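Restriction endonuclease LpnPI (Legionella pneumophila subsp. pneumophila str. Philadelphia 1, PDB 4RZL) probably cleaves DNA carrying modified cytosines, the chain here being its N-terminal, SRA-like DNA-recognition domain without the nuclease domain. Local coordinates at residues L22-V27 with V147-V152; I66-N71 with P130-F135. All coordinates share one frame; numbering follows the deposited sequence.

Interaction 1 (L22-V27 with V147-V152); sequences LIIDAV and VQFKGV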
ATOM      1  N   LEU A  22       1.153  11.165   8.193  1.00 14.36           N
ATOM      2  CA  LEU A  22       1.930  10.153   7.473  1.00 17.76           C
ATOM      3  C   LEU A  22       3.006  10.816   6.600  1.00 17.08           C
ATOM      4  O   LEU A  22       2.705  11.519   5.633  1.00 17.07           O
ATOM      5  CB  LEU A  22       1.020   9.258   6.617  1.00 12.84           C
ATOM      6  CG  LEU A  22       0.242   8.203   7.420  1.00 15.53           C
ATOM      7  CD1 LEU A  22      -0.804   7.499   6.541  1.00 11.51           C
ATOM      8  CD2 LEU A  22       1.224   7.198   8.028  1.00 11.60           C
ATOM      9  N   ILE A  23       4.261  10.578   6.956  1.00 11.73           N
ATOM     10  CA  ILE A  23       5.411  11.228   6.326  1.00 14.94           C
ATOM     11  C   ILE A  23       6.299  10.211   5.608  1.00 14.48           C
ATOM     12  O   ILE A  23       6.615   9.167   6.173  1.00 16.79           O
ATOM     13  CB  ILE A  23       6.245  11.986   7.377  1.00 16.08           C
ATOM     14  CG1 ILE A  23       5.432  13.168   7.920  1.00 17.96           C
ATOM     15  CG2 ILE A  23       7.576  12.486   6.779  1.00 14.43           C
ATOM     16  CD1 ILE A  23       6.101  13.903   9.053  1.00 29.83           C
ATOM     17  N   ILE A  24       6.685  10.523   4.373  1.00 14.05           N
ATOM     18  CA  ILE A  24       7.527   9.642   3.564  1.00 13.49           C
ATOM     19  C   ILE A  24       8.730   9.135   4.354  1.00 17.80           C
ATOM     20  O   ILE A  24       9.521   9.923   4.883  1.00 13.37           O
ATOM     21  CB  ILE A  24       8.021  10.339   2.281  1.00 13.42           C
ATOM     22  CG1 ILE A  24       6.880  10.460   1.267  1.00 11.70           C
ATOM     23  CG2 ILE A  24       9.206   9.574   1.674  1.00 11.10           C
ATOM     24  CD1 ILE A  24       6.383   9.118   0.740  1.00 11.07           C
ATOM     25  N   ASP A  25       8.796   7.810   4.470  1.00 11.78           N
ATOM     26  CA  ASP A  25       9.873   7.060   5.118  1.00 13.36           C
ATOM     27  C   ASP A  25      10.033   7.318   6.616  1.00 15.59           C
ATOM     28  O   ASP A  25      11.029   6.916   7.211  1.00 14.53           O
ATOM     29  CB  ASP A  25      11.194   7.305   4.392  1.00 16.13           C
ATOM     30  CG  ASP A  25      11.209   6.672   3.007  1.00 23.00           C
ATOM     31  OD1 ASP A  25      10.354   5.787   2.755  1.00 15.08           O
ATOM     32  OD2 ASP A  25      12.071   7.040   2.181  1.00 15.99           O
ATOM     33  N   ALA A  26       9.045   7.954   7.231  1.00 11.19           N
ATOM     34  CA  ALA A  26       9.024   8.061   8.684  1.00 14.61           C
ATOM     35  C   ALA A  26       8.679   6.687   9.264  1.00 17.36           C
ATOM     36  O   ALA A  26       8.023   5.888   8.601  1.00 12.00           O
ATOM     37  CB  ALA A  26       8.024   9.113   9.142  1.00 13.07           C
ATOM     38  N   VAL A  27       9.122   6.420  10.487  1.00 13.83           N
ATOM     39  CA  VAL A  27       8.899   5.131  11.142  1.00 15.51           C
ATOM     40  C   VAL A  27       7.855   5.274  12.243  1.00 19.67           C
ATOM     41  O   VAL A  27       7.851   6.254  12.993  1.00 16.43           O
ATOM     42  CB  VAL A  27      10.219   4.574  11.722  1.00 16.31           C
ATOM     43  CG1 VAL A  27       9.970   3.434  12.701  1.00 16.46           C
ATOM     44  CG2 VAL A  27      11.162   4.138  10.583  1.00 17.06           C
ATOM     45  N   VAL A 147       6.522  -0.048  11.760  1.00 21.68           N
ATOM     46  CA  VAL A 147       6.441   0.050  10.304  1.00 19.29           C
ATOM     47  C   VAL A 147       6.992   1.377   9.766  1.00 21.90           C
ATOM     48  O   VAL A 147       7.187   2.340  10.508  1.00 16.80           O
ATOM     49  CB  VAL A 147       4.979  -0.100   9.791  1.00 21.92           C
ATOM     50  CG1 VAL A 147       4.389  -1.425  10.245  1.00 24.47           C
ATOM     51  CG2 VAL A 147       4.095   1.084  10.239  1.00 11.37           C
ATOM     52  N   GLN A 148       7.250   1.407   8.464  1.00 18.34           N
ATOM     53  CA  GLN A 148       7.688   2.611   7.785  1.00 13.88           C
ATOM     54  C   GLN A 148       6.706   2.925   6.663  1.00 12.00           C
ATOM     55  O   GLN A 148       6.330   2.034   5.911  1.00 14.00           O
ATOM     56  CB  GLN A 148       9.102   2.431   7.247  1.00 12.28           C
ATOM     57  CG  GLN A 148       9.638   3.632   6.466  1.00 15.77           C
ATOM     58  CD  GLN A 148      11.015   3.378   5.873  1.00 19.19           C
ATOM     59  OE1 GLN A 148      11.243   2.362   5.217  1.00 15.49           O
ATOM     60  NE2 GLN A 148      11.954   4.289   6.137  1.00 15.54           N
ATOM     61  N   PHE A 149       6.264   4.174   6.583  1.00 10.38           N
ATOM     62  CA  PHE A 149       5.394   4.636   5.499  1.00 10.95           C
ATOM     63  C   PHE A 149       6.222   4.881   4.227  1.00 17.02           C
ATOM     64  O   PHE A 149       7.203   5.629   4.249  1.00 17.80           O
ATOM     65  CB  PHE A 149       4.661   5.903   5.941  1.00 14.70           C
ATOM     66  CG  PHE A 149       3.760   6.506   4.892  1.00 11.67           C
ATOM     67  CD1 PHE A 149       2.659   5.809   4.410  1.00 12.98           C
ATOM     68  CD2 PHE A 149       3.999   7.794   4.417  1.00 11.34           C
ATOM     69  CE1 PHE A 149       1.816   6.372   3.438  1.00 12.47           C
ATOM     70  CE2 PHE A 149       3.154   8.374   3.458  1.00 12.55           C
ATOM     71  CZ  PHE A 149       2.061   7.655   2.969  1.00 13.82           C
ATOM     72  N   LYS A 150       5.847   4.244   3.123  1.00 15.60           N
ATOM     73  CA  LYS A 150       6.626   4.369   1.886  1.00 14.90           C
ATOM     74  C   LYS A 150       5.956   5.277   0.851  1.00 16.50           C
ATOM     75  O   LYS A 150       6.554   5.583  -0.168  1.00 15.56           O
ATOM     76  CB  LYS A 150       6.868   2.996   1.263  1.00 10.20           C
ATOM     77  CG  LYS A 150       7.459   1.961   2.234  1.00 10.57           C
ATOM     78  CD  LYS A 150       8.740   2.472   2.864  1.00 13.80           C
ATOM     79  CE  LYS A 150       9.907   2.466   1.868  1.00 14.73           C
ATOM     80  NZ  LYS A 150      11.172   3.034   2.463  1.00 17.02           N
ATOM     81  N   GLY A 151       4.712   5.678   1.103  1.00 11.22           N
ATOM     82  CA  GLY A 151       4.033   6.641   0.244  1.00 17.60           C
ATOM     83  C   GLY A 151       2.604   6.323  -0.167  1.00 13.97           C
ATOM     84  O   GLY A 151       2.077   5.243   0.132  1.00 14.89           O
ATOM     85  N   VAL A 152       1.987   7.281  -0.855  1.00 12.40           N
ATOM     86  CA  VAL A 152       0.682   7.117  -1.494  1.00 13.05           C
ATOM     87  C   VAL A 152       0.935   6.558  -2.888  1.00 16.16           C
ATOM     88  O   VAL A 152       1.778   7.090  -3.616  1.00 12.50           O
ATOM     89  CB  VAL A 152      -0.086   8.455  -1.637  1.00 15.25           C
ATOM     90  CG1 VAL A 152      -1.495   8.217  -2.217  1.00 11.57           C
ATOM     91  CG2 VAL A 152      -0.139   9.210  -0.319  1.00 12.41           C
TER

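Interaction 2 (I66-N71 with P130-F135); sequences IVLYTN and PPIFIF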
ATOM      1  N   ILE A  66      -7.026   1.842   0.557  1.00 15.12           N
ATOM      2  CA  ILE A  66      -6.380   0.548   0.642  1.00 13.86           C
ATOM      3  C   ILE A  66      -4.984   0.685   1.236  1.00 17.62           C
ATOM      4  O   ILE A  66      -4.210   1.554   0.848  1.00 14.96           O
ATOM      5  CB  ILE A  66      -6.318  -0.114  -0.738  1.00 17.13           C
ATOM      6  CG1 ILE A  66      -7.725  -0.580  -1.137  1.00 19.21           C
ATOM      7  CG2 ILE A  66      -5.329  -1.259  -0.737  1.00 11.73           C
ATOM      8  CD1 ILE A  66      -7.823  -1.017  -2.548  1.00 24.05           C
ATOM      9  N   VAL A  67      -4.661  -0.183   2.181  1.00 12.26           N
ATOM     10  CA  VAL A  67      -3.318  -0.223   2.712  1.00 12.76           C
ATOM     11  C   VAL A  67      -2.651  -1.526   2.269  1.00 18.27           C
ATOM     12  O   VAL A  67      -3.237  -2.607   2.363  1.00 18.05           O
ATOM     13  CB  VAL A  67      -3.303  -0.104   4.260  1.00 16.30           C
ATOM     14  CG1 VAL A  67      -1.941  -0.455   4.807  1.00 12.86           C
ATOM     15  CG2 VAL A  67      -3.704   1.293   4.684  1.00 11.60           C
ATOM     16  N   LEU A  68      -1.439  -1.402   1.748  1.00 13.50           N
ATOM     17  CA  LEU A  68      -0.616  -2.546   1.409  1.00 13.34           C
ATOM     18  C   LEU A  68       0.514  -2.626   2.401  1.00 17.31           C
ATOM     19  O   LEU A  68       1.231  -1.648   2.616  1.00 18.33           O
ATOM     20  CB  LEU A  68      -0.054  -2.441  -0.010  1.00 13.53           C
ATOM     21  CG  LEU A  68      -1.077  -2.268  -1.130  1.00 17.91           C
ATOM     22  CD1 LEU A  68      -0.344  -2.248  -2.469  1.00 19.40           C
ATOM     23  CD2 LEU A  68      -2.121  -3.369  -1.062  1.00 11.92           C
ATOM     24  N   TYR A  69       0.686  -3.801   2.990  1.00 13.01           N
ATOM     25  CA  TYR A  69       1.691  -3.990   4.015  1.00 13.79           C
ATOM     26  C   TYR A  69       2.544  -5.204   3.680  1.00 22.82           C
ATOM     27  O   TYR A  69       2.027  -6.274   3.364  1.00 19.01           O
ATOM     28  CB  TYR A  69       1.018  -4.144   5.391  1.00 19.73           C
ATOM     29  CG  TYR A  69       1.970  -4.598   6.451  1.00 24.01           C
ATOM     30  CD1 TYR A  69       2.983  -3.760   6.881  1.00 26.35           C
ATOM     31  CD2 TYR A  69       1.876  -5.866   7.013  1.00 30.33           C
ATOM     32  CE1 TYR A  69       3.878  -4.157   7.838  1.00 24.25           C
ATOM     33  CE2 TYR A  69       2.771  -6.276   7.985  1.00 32.53           C
ATOM     34  CZ  TYR A  69       3.773  -5.405   8.394  1.00 30.19           C
ATOM     35  OH  TYR A  69       4.688  -5.765   9.351  1.00 28.01           O
ATOM     36  N   THR A  70       3.858  -5.036   3.730  1.00 17.58           N
ATOM     37  CA  THR A  70       4.739  -6.151   3.457  1.00 20.96           C
ATOM     38  C   THR A  70       5.899  -6.183   4.450  1.00 28.23           C
ATOM     39  O   THR A  70       6.369  -5.140   4.911  1.00 17.19           O
ATOM     40  CB  THR A  70       5.304  -6.088   2.030  1.00 23.74           C
ATOM     41  OG1 THR A  70       6.316  -7.090   1.887  1.00 31.78           O
ATOM     42  CG2 THR A  70       5.918  -4.737   1.748  1.00 19.28           C
ATOM     43  N   ASN A  71       6.376  -7.377   4.774  1.00 27.78           N
ATOM     44  CA  ASN A  71       7.493  -7.486   5.703  1.00 27.80           C
ATOM     45  C   ASN A  71       8.847  -7.490   4.994  1.00 33.11           C
ATOM     46  O   ASN A  71       9.886  -7.369   5.642  1.00 39.59           O
ATOM     47  CB  ASN A  71       7.347  -8.730   6.592  1.00 38.76           C
ATOM     48  CG  ASN A  71       7.375 -10.035   5.813  1.00 46.24           C
ATOM     49  OD1 ASN A  71       7.950 -10.130   4.724  1.00 43.77           O
ATOM     50  ND2 ASN A  71       6.757 -11.063   6.386  1.00 54.77           N
ATOM     51  N   PRO A 130      -9.250   3.784  -5.164  1.00 17.97           N
ATOM     52  CA  PRO A 130      -9.045   4.608  -3.978  1.00 18.34           C
ATOM     53  C   PRO A 130      -7.570   4.926  -3.762  1.00 16.46           C
ATOM     54  O   PRO A 130      -6.708   4.328  -4.397  1.00 16.40           O
ATOM     55  CB  PRO A 130      -9.561   3.716  -2.852  1.00 21.75           C
ATOM     56  CG  PRO A 130      -9.157   2.351  -3.307  1.00 23.85           C
ATOM     57  CD  PRO A 130      -9.258   2.351  -4.821  1.00 18.45           C
ATOM     58  N   PRO A 131      -7.278   5.848  -2.843  1.00 19.08           N
ATOM     59  CA  PRO A 131      -5.885   6.028  -2.452  1.00 14.79           C
ATOM     60  C   PRO A 131      -5.306   4.717  -1.933  1.00 16.39           C
ATOM     61  O   PRO A 131      -6.010   3.931  -1.294  1.00 14.01           O
ATOM     62  CB  PRO A 131      -5.972   7.052  -1.321  1.00 14.35           C
ATOM     63  CG  PRO A 131      -7.233   7.747  -1.533  1.00 21.45           C
ATOM     64  CD  PRO A 131      -8.177   6.786  -2.149  1.00 17.20           C
ATOM     65  N   ILE A 132      -4.036   4.477  -2.214  1.00 13.84           N
ATOM     66  CA  ILE A 132      -3.358   3.313  -1.665  1.00 15.80           C
ATOM     67  C   ILE A 132      -2.184   3.802  -0.829  1.00 14.26           C
ATOM     68  O   ILE A 132      -1.393   4.637  -1.293  1.00 16.64           O
ATOM     69  CB  ILE A 132      -2.873   2.359  -2.773  1.00 14.68           C
ATOM     70  CG1 ILE A 132      -4.070   1.736  -3.495  1.00 20.19           C
ATOM     71  CG2 ILE A 132      -1.988   1.275  -2.196  1.00 15.11           C
ATOM     72  CD1 ILE A 132      -3.706   1.028  -4.786  1.00 18.73           C
ATOM     73  N   PHE A 133      -2.109   3.329   0.414  1.00 11.22           N
ATOM     74  CA  PHE A 133      -0.967   3.620   1.284  1.00 13.43           C
ATOM     75  C   PHE A 133      -0.077   2.384   1.421  1.00 12.39           C
ATOM     76  O   PHE A 133      -0.566   1.278   1.705  1.00 12.74           O
ATOM     77  CB  PHE A 133      -1.415   4.060   2.680  1.00 13.24           C
ATOM     78  CG  PHE A 133      -2.127   5.397   2.728  1.00 16.31           C
ATOM     79  CD1 PHE A 133      -2.231   6.206   1.608  1.00 13.05           C
ATOM     80  CD2 PHE A 133      -2.714   5.822   3.906  1.00 12.12           C
ATOM     81  CE1 PHE A 133      -2.890   7.417   1.665  1.00 17.48           C
ATOM     82  CE2 PHE A 133      -3.386   7.042   3.968  1.00 18.27           C
ATOM     83  CZ  PHE A 133      -3.475   7.833   2.848  1.00 15.19           C
ATOM     84  N   ILE A 134       1.228   2.568   1.242  1.00 10.85           N
ATOM     85  CA  ILE A 134       2.192   1.472   1.400  1.00 14.76           C
ATOM     86  C   ILE A 134       2.977   1.575   2.695  1.00 12.38           C
ATOM     87  O   ILE A 134       3.506   2.644   3.021  1.00 11.84           O
ATOM     88  CB  ILE A 134       3.205   1.430   0.238  1.00 15.26           C
ATOM     89  CG1 ILE A 134       2.485   1.331  -1.105  1.00 18.24           C
ATOM     90  CG2 ILE A 134       4.214   0.273   0.421  1.00 12.79           C
ATOM     91  CD1 ILE A 134       3.395   1.678  -2.283  1.00 24.01           C
ATOM     92  N   PHE A 135       3.024   0.480   3.452  1.00 11.12           N
ATOM     93  CA  PHE A 135       3.868   0.377   4.660  1.00 11.40           C
ATOM     94  C   PHE A 135       4.767  -0.840   4.536  1.00 16.62           C
ATOM     95  O   PHE A 135       4.350  -1.877   3.990  1.00 15.14           O
ATOM     96  CB  PHE A 135       3.031   0.243   5.947  1.00 13.53           C
ATOM     97  CG  PHE A 135       2.208   1.461   6.295  1.00 12.14           C
ATOM     98  CD1 PHE A 135       0.938   1.633   5.767  1.00 12.01           C
ATOM     99  CD2 PHE A 135       2.689   2.407   7.192  1.00 12.04           C
ATOM    100  CE1 PHE A 135       0.163   2.749   6.105  1.00 17.28           C
ATOM    101  CE2 PHE A 135       1.935   3.520   7.537  1.00 13.26           C
ATOM    102  CZ  PHE A 135       0.668   3.699   6.989  1.00 14.71           C
TER

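Interaction 1 (L22-V27 with V147-V152)
Asp-25 and Phe-149 meet where a type II beta turn, Ile-23 to Ala-26, docks against strand 147-155 in the mixed sheet of this SRA-like DNA-recognition domain. Backbone bonds set the spacing. Asp-25 N donates to Phe-149 O (2.7 Å), and Phe-149 N returns a bond to Ala-26 O; just beyond, Val-27 and Gln-148 form an antiparallel, non-hydrogen-bonded pair. Inside the turn, Ala-26 N binds Ile-23 O, and Asp-25, at phi 64°, takes the left-handed place that such a turn requires.

Apolar packing centres on the ring of Phe-149. Its CG lies anti to the backbone N (chi1 178°), which turns the ring toward 22-27. Leu-22 CB sits over one face in a CH-pi contact, 3.9 Å from the ring centroid, while Gly-151 N lies over the opposite face. Ile-23 C and Ile-24 N border the edge. Ile-24 bends its CD1 back to within 3.5 Å of Gly-151 CA, filling the side where a CB would stand, and the backbone conformation of Gly-151 would press that CB on Lys-150 O.

Polar side chains close the partly exposed side. The extended Gln-148 reaches Asp-25 O with NE2 (3.0 Å, 162° at the hydrogen). Lys-150, folded at chi2 and chi3, gives its NZ both to Gln-148 OE1 (2.8 Å) and, in a salt bridge, to Asp-25 OD1, 2.9 Å away and met from above the carboxylate plane.

Interaction 2 (I66-N71 with P130-F135)
Ile-66 pairs with Ile-132, and Val-67, Leu-68 and Tyr-69 with the three residues that follow, in parallel. Five backbone bonds join them: Ile-66 N to Pro-131 O (3.0 Å), Phe-133 N to Ile-66 O, Leu-68 N to Phe-133 O, Phe-135 N to Leu-68 O (2.9 Å) and Thr-70 N to Phe-135 O. Pro-131 lacks an N-H but can still supply the first acceptor.

On one face, Leu-68 CG rests on Ile-132 CG2 (3.8 Å), and Ile-66 CD1 reaches the Pro-130 ring at CG (3.7 Å), just before the strand. On the other, Val-67 CG1 touches Phe-135 CD1 (3.7 Å), whereas Tyr-69 crosses Phe-135 at about a right angle, bringing its CD1 to 4.1 Å from Phe-135 CB.

This parallel pair belongs to the central mixed sheet of the SRA-like domain, where the isoleucines, Val-67, Leu-68 and the phenylalanines suit burial; Tyr-69 is only partly buried. Helix 108-119 packs on the aliphatic side, where Leu-115 touches Ile-66, Pro-130 and Ile-132. The sheet continues beyond each strand: Val-67 shares a backbone bond with Arg-55, and Ile-132 with Ala-153. At the far end, Thr-70 OG1 is hydrogen-bonded to Asp-79 OD2 and to Met-72 N.

Both segments of interaction 2 fall between residues 27 and 147, the span bracketed by interaction 1, and the centres lie 10 Å apart. Strands 132-137 and 147-155, consecutive in the chain and antiparallel neighbours in the sheet, join them: Lys-150 N lies 2.8 Å from Ile-134 O and Gly-151 O 3.0 Å from Ile-134 N, both probable hydrogen bonds. Side chains continue it: Val-147 CG2 packs 3.6 Å from Phe-135 CD2, and the rings of Phe-149 and Phe-135 meet with planes about 55° apart. Through Leu-22, which touches Phe-133 and Phe-135, segment 22-27 reaches the side of the sheet that carries them. No DNA is bound here, so how either contact relates to the DNA-binding surface is not settled.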